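Local coordinates for succinate--CoA ligase subunit alpha (PDB 6MEL), which is the alpha subunit of a succinate--CoA ligase, combining a Rossmann-like CoA-binding domain with a CoA-ligase domain, at residues M29-K43 with L49-V61. Sequence-based numbering, arbitrary orientation.
Sequences MAYGTNIVGGITPHK and LGKPVFDTVADAV
Ile39 and Phe54 sit side by side in neighbouring parallel strands, 34-39 and 51-54, whose axes approach to 4.6 Å. Three backbone bonds set the register: Gly38 N to Pro52 O (3.0 Å), Phe54 N to Gly38 O (2.8 Å) and Thr40 N to Phe54 O. The Ile39 side chain runs from strand 51-54 to helix 57-64. Its CB lies near Phe54 O. A chi1 of -66° sets CG2 anti to the backbone N, against the carbonyl oxygens of Phe54 and Asp55, and CG1 anti to the carbonyl carbon, which sends it to the backbone of Thr56 and, at 4.0 Å, to Val57 CG2. At the tip, Ile39 CD1 ends 3.7 Å from Ala60 CB. The Phe54 ring lies on the same helix, one face centred on Ala60 CA, while its edge meets Gly38 O near the ring plane. Past the strand end, Asp55 OD1 accepts from His42 N (2.7 Å), a bent bond (130° at the hydrogen) coming from above the carboxylate plane. Gly44 N is a second donor to this oxygen. The chemistry implies a division of labour: backbone bonds fix strand alignment, apolar contacts seat the helix, and the Asp55 carboxylate oxygen binds His42 N in turn 40-43 and Gly44 N just after it.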
loop_
_atom_site.group_PDB
_atom_site.type_symbol
_atom_site.label_atom_id
_atom_site.label_comp_id
_atom_site.label_asym_id
_atom_site.label_seq_id
_atom_site.Cartn_x
_atom_site.Cartn_y
_atom_site.Cartn_z
ATOM N N MET A 29 11.794 25.297 9.950
ATOM C CA MET A 29 12.370 26.637 10.026
ATOM C C MET A 29 13.548 26.683 11.009
ATOM O O MET A 29 14.611 27.198 10.659
ATOM C CB MET A 29 11.312 27.664 10.421
ATOM C CG MET A 29 10.361 27.973 9.272
ATOM S SD MET A 29 8.833 28.845 9.820
ATOM C CE MET A 29 9.018 30.330 8.854
ATOM N N ALA A 30 13.397 26.066 12.181
ATOM C CA ALA A 30 14.469 26.053 13.196
ATOM C C ALA A 30 15.681 25.310 12.647
ATOM O O ALA A 30 16.796 25.650 12.992
ATOM C CB ALA A 30 14.015 25.430 14.504
ATOM N N TYR A 31 15.461 24.302 11.790
ATOM C CA TYR A 31 16.582 23.557 11.239
ATOM C C TYR A 31 17.315 24.356 10.146
ATOM O O TYR A 31 18.396 23.960 9.743
ATOM C CB TYR A 31 16.052 22.233 10.671
ATOM C CG TYR A 31 17.098 21.187 10.407
ATOM C CD1 TYR A 31 17.678 20.503 11.460
ATOM C CD2 TYR A 31 17.556 20.925 9.123
ATOM C CE1 TYR A 31 18.633 19.517 11.237
ATOM C CE2 TYR A 31 18.511 19.941 8.885
ATOM C CZ TYR A 31 19.047 19.230 9.948
ATOM O OH TYR A 31 20.002 18.260 9.754
ATOM N N GLY A 32 16.700 25.422 9.611
ATOM C CA GLY A 32 17.364 26.287 8.610
ATOM C C GLY A 32 16.578 26.446 7.311
ATOM O O GLY A 32 16.989 27.191 6.427
ATOM N N THR A 33 15.429 25.766 7.195
ATOM C CA THR A 33 14.668 25.797 5.938
ATOM C C THR A 33 14.107 27.202 5.707
ATOM O O THR A 33 13.452 27.760 6.571
ATOM C CB THR A 33 13.503 24.801 5.928
ATOM O OG1 THR A 33 13.984 23.525 6.367
ATOM C CG2 THR A 33 12.859 24.692 4.561
ATOM N N ASN A 34 14.292 27.721 4.502
ATOM C CA ASN A 34 13.769 29.038 4.104
ATOM C C ASN A 34 12.274 28.945 3.745
ATOM O O ASN A 34 11.891 29.071 2.586
ATOM C CB ASN A 34 14.565 29.596 2.912
ATOM C CG ASN A 34 14.264 31.062 2.624
ATOM O OD1 ASN A 34 13.679 31.731 3.454
ATOM N ND2 ASN A 34 14.592 31.560 1.436
ATOM N N ILE A 35 11.411 28.752 4.737
ATOM C CA ILE A 35 10.012 28.797 4.481
ATOM C C ILE A 35 9.580 30.256 4.341
ATOM O O ILE A 35 9.709 31.019 5.297
ATOM C CB ILE A 35 9.243 28.040 5.570
ATOM C CG1 ILE A 35 9.542 26.532 5.476
ATOM C CG2 ILE A 35 7.759 28.328 5.455
ATOM C CD1 ILE A 35 8.865 25.666 6.493
ATOM N N VAL A 36 8.967 30.611 3.201
ATOM C CA VAL A 36 8.673 32.016 2.936
ATOM C C VAL A 36 7.185 32.290 3.076
ATOM O O VAL A 36 6.792 33.420 2.922
ATOM C CB VAL A 36 9.157 32.470 1.547
ATOM C CG1 VAL A 36 10.665 32.495 1.471
ATOM C CG2 VAL A 36 8.570 31.598 0.449
ATOM N N GLY A 37 6.372 31.270 3.346
ATOM C CA GLY A 37 4.915 31.464 3.302
ATOM C C GLY A 37 4.150 30.159 3.231
ATOM O O GLY A 37 4.708 29.050 3.154
ATOM N N GLY A 38 2.842 30.263 3.253
ATOM C CA GLY A 38 2.027 29.066 3.139
ATOM C C GLY A 38 0.628 29.380 2.678
ATOM O O GLY A 38 0.242 30.574 2.624
ATOM N N ILE A 39 -0.134 28.308 2.424
ATOM C CA ILE A 39 -1.447 28.377 1.865
ATOM C C ILE A 39 -2.433 27.805 2.892
ATOM O O ILE A 39 -2.233 26.738 3.428
ATOM C CB ILE A 39 -1.504 27.666 0.489
ATOM C CG1 ILE A 39 -0.656 28.369 -0.577
ATOM C CG2 ILE A 39 -2.923 27.652 -0.058
ATOM C CD1 ILE A 39 0.770 28.303 -0.432
ATOM N N THR A 40 -3.528 28.529 3.126
ATOM C CA THR A 40 -4.747 27.969 3.663
ATOM C C THR A 40 -5.922 28.753 3.094
ATOM O O THR A 40 -6.010 29.944 3.335
ATOM C CB THR A 40 -4.777 28.011 5.195
ATOM O OG1 THR A 40 -3.706 27.207 5.701
ATOM C CG2 THR A 40 -6.089 27.492 5.750
ATOM N N PRO A 41 -6.851 28.138 2.332
ATOM C CA PRO A 41 -7.994 28.878 1.795
ATOM C C PRO A 41 -8.736 29.614 2.925
ATOM O O PRO A 41 -8.949 29.041 3.981
ATOM C CB PRO A 41 -8.885 27.795 1.182
ATOM C CG PRO A 41 -7.902 26.687 0.828
ATOM C CD PRO A 41 -6.891 26.701 1.974
ATOM N N HIS A 42 -9.060 30.889 2.672
ATOM C CA HIS A 42 -9.874 31.748 3.514
ATOM C C HIS A 42 -9.036 32.348 4.650
ATOM O O HIS A 42 -9.580 32.949 5.565
ATOM C CB HIS A 42 -11.095 31.000 4.054
ATOM C CG HIS A 42 -11.859 30.291 2.988
ATOM N ND1 HIS A 42 -12.374 30.946 1.883
ATOM C CD2 HIS A 42 -12.185 28.994 2.855
ATOM C CE1 HIS A 42 -12.966 30.065 1.100
ATOM N NE2 HIS A 42 -12.866 28.863 1.680
ATOM N N LYS A 43 -7.709 32.201 4.593
ATOM C CA LYS A 43 -6.863 32.802 5.579
ATOM C C LYS A 43 -5.811 33.677 4.919
ATOM O O LYS A 43 -4.850 34.090 5.592
ATOM C CB LYS A 43 -6.247 31.720 6.455
ATOM C CG LYS A 43 -7.255 31.139 7.427
ATOM C CD LYS A 43 -6.656 30.152 8.367
ATOM C CE LYS A 43 -7.649 29.721 9.420
ATOM N NZ LYS A 43 -7.133 28.499 10.072
ATOM N N LEU A 49 3.515 31.728 11.903
ATOM C CA LEU A 49 4.927 31.482 12.169
ATOM C C LEU A 49 5.790 32.570 11.539
ATOM O O LEU A 49 6.862 32.283 11.003
ATOM C CB LEU A 49 5.304 30.107 11.603
ATOM C CG LEU A 49 4.568 28.932 12.233
ATOM C CD1 LEU A 49 4.968 27.629 11.540
ATOM C CD2 LEU A 49 4.878 28.862 13.736
ATOM N N GLY A 50 5.316 33.809 11.629
ATOM C CA GLY A 50 5.997 35.009 11.130
ATOM C C GLY A 50 6.044 35.138 9.614
ATOM O O GLY A 50 6.818 35.941 9.091
ATOM N N LYS A 51 5.214 34.387 8.880
ATOM C CA LYS A 51 5.256 34.425 7.426
ATOM C C LYS A 51 3.861 34.648 6.878
ATOM O O LYS A 51 2.881 34.345 7.540
ATOM C CB LYS A 51 5.797 33.087 6.898
ATOM C CG LYS A 51 7.180 32.747 7.409
ATOM C CD LYS A 51 8.218 33.696 6.877
ATOM C CE LYS A 51 9.546 33.515 7.580
ATOM N NZ LYS A 51 10.526 34.439 6.966
ATOM N N PRO A 52 3.744 35.141 5.632
ATOM C CA PRO A 52 2.441 35.378 5.024
ATOM C C PRO A 52 1.686 34.090 4.655
ATOM O O PRO A 52 2.291 33.077 4.289
ATOM C CB PRO A 52 2.779 36.253 3.804
ATOM C CG PRO A 52 4.225 35.953 3.491
ATOM C CD PRO A 52 4.873 35.599 4.816
ATOM N N VAL A 53 0.376 34.129 4.870
ATOM C CA VAL A 53 -0.560 33.092 4.488
ATOM C C VAL A 53 -1.288 33.605 3.259
ATOM O O VAL A 53 -1.574 34.810 3.186
ATOM C CB VAL A 53 -1.552 32.768 5.613
ATOM C CG1 VAL A 53 -2.547 31.673 5.269
ATOM C CG2 VAL A 53 -0.823 32.447 6.893
ATOM N N PHE A 54 -1.556 32.693 2.322
ATOM C CA PHE A 54 -2.252 32.979 1.104
ATOM C C PHE A 54 -3.420 32.015 0.936
ATOM O O PHE A 54 -3.390 30.883 1.492
ATOM C CB PHE A 54 -1.298 32.837 -0.070
ATOM C CG PHE A 54 -0.093 33.723 0.017
ATOM C CD1 PHE A 54 -0.120 35.017 -0.516
ATOM C CD2 PHE A 54 1.057 33.286 0.638
ATOM C CE1 PHE A 54 0.993 35.847 -0.415
ATOM C CE2 PHE A 54 2.175 34.107 0.727
ATOM C CZ PHE A 54 2.141 35.383 0.206
ATOM N N ASP A 55 -4.413 32.419 0.137
ATOM C CA ASP A 55 -5.550 31.550 -0.150
ATOM C C ASP A 55 -5.187 30.463 -1.166
ATOM O O ASP A 55 -5.843 29.448 -1.179
ATOM C CB ASP A 55 -6.748 32.336 -0.674
ATOM C CG ASP A 55 -7.366 33.240 0.386
ATOM O OD1 ASP A 55 -7.564 32.790 1.535
ATOM O OD2 ASP A 55 -7.590 34.372 0.064
ATOM N N THR A 56 -4.246 30.769 -2.073
ATOM C CA THR A 56 -3.965 29.987 -3.256
ATOM C C THR A 56 -2.450 29.914 -3.447
ATOM O O THR A 56 -1.692 30.855 -3.076
ATOM C CB THR A 56 -4.615 30.579 -4.516
ATOM O OG1 THR A 56 -3.961 31.805 -4.826
ATOM C CG2 THR A 56 -6.092 30.851 -4.345
ATOM N N VAL A 57 -1.996 28.809 -4.045
ATOM C CA VAL A 57 -0.587 28.697 -4.380
ATOM C C VAL A 57 -0.210 29.810 -5.369
ATOM O O VAL A 57 0.905 30.320 -5.327
ATOM C CB VAL A 57 -0.231 27.308 -4.956
ATOM C CG1 VAL A 57 1.228 27.218 -5.335
ATOM C CG2 VAL A 57 -0.586 26.191 -3.971
ATOM N N ALA A 58 -1.106 30.134 -6.308
ATOM C CA ALA A 58 -0.787 31.132 -7.345
ATOM C C ALA A 58 -0.443 32.484 -6.701
ATOM O O ALA A 58 0.530 33.099 -7.103
ATOM C CB ALA A 58 -1.929 31.283 -8.323
ATOM N N ASP A 59 -1.217 32.903 -5.693
ATOM C CA ASP A 59 -0.946 34.167 -4.928
ATOM C C ASP A 59 0.397 34.086 -4.201
ATOM O O ASP A 59 1.179 35.030 -4.227
ATOM C CB ASP A 59 -2.038 34.454 -3.895
ATOM C CG ASP A 59 -3.369 34.923 -4.477
ATOM O OD1 ASP A 59 -3.387 35.282 -5.645
ATOM O OD2 ASP A 59 -4.381 34.923 -3.743
ATOM N N ALA A 60 0.689 32.927 -3.598
ATOM C CA ALA A 60 1.922 32.741 -2.866
ATOM C C ALA A 60 3.126 32.825 -3.807
ATOM O O ALA A 60 4.154 33.429 -3.468
ATOM C CB ALA A 60 1.912 31.415 -2.144
ATOM N N VAL A 61 3.028 32.181 -4.972
ATOM C CA VAL A 61 4.150 32.142 -5.924
ATOM C C VAL A 61 4.412 33.566 -6.490
ATOM O O VAL A 61 5.550 33.973 -6.671
ATOM C CB VAL A 61 3.873 31.119 -7.038
ATOM C CG1 VAL A 61 4.724 31.386 -8.275
ATOM C CG2 VAL A 61 4.077 29.704 -6.523
#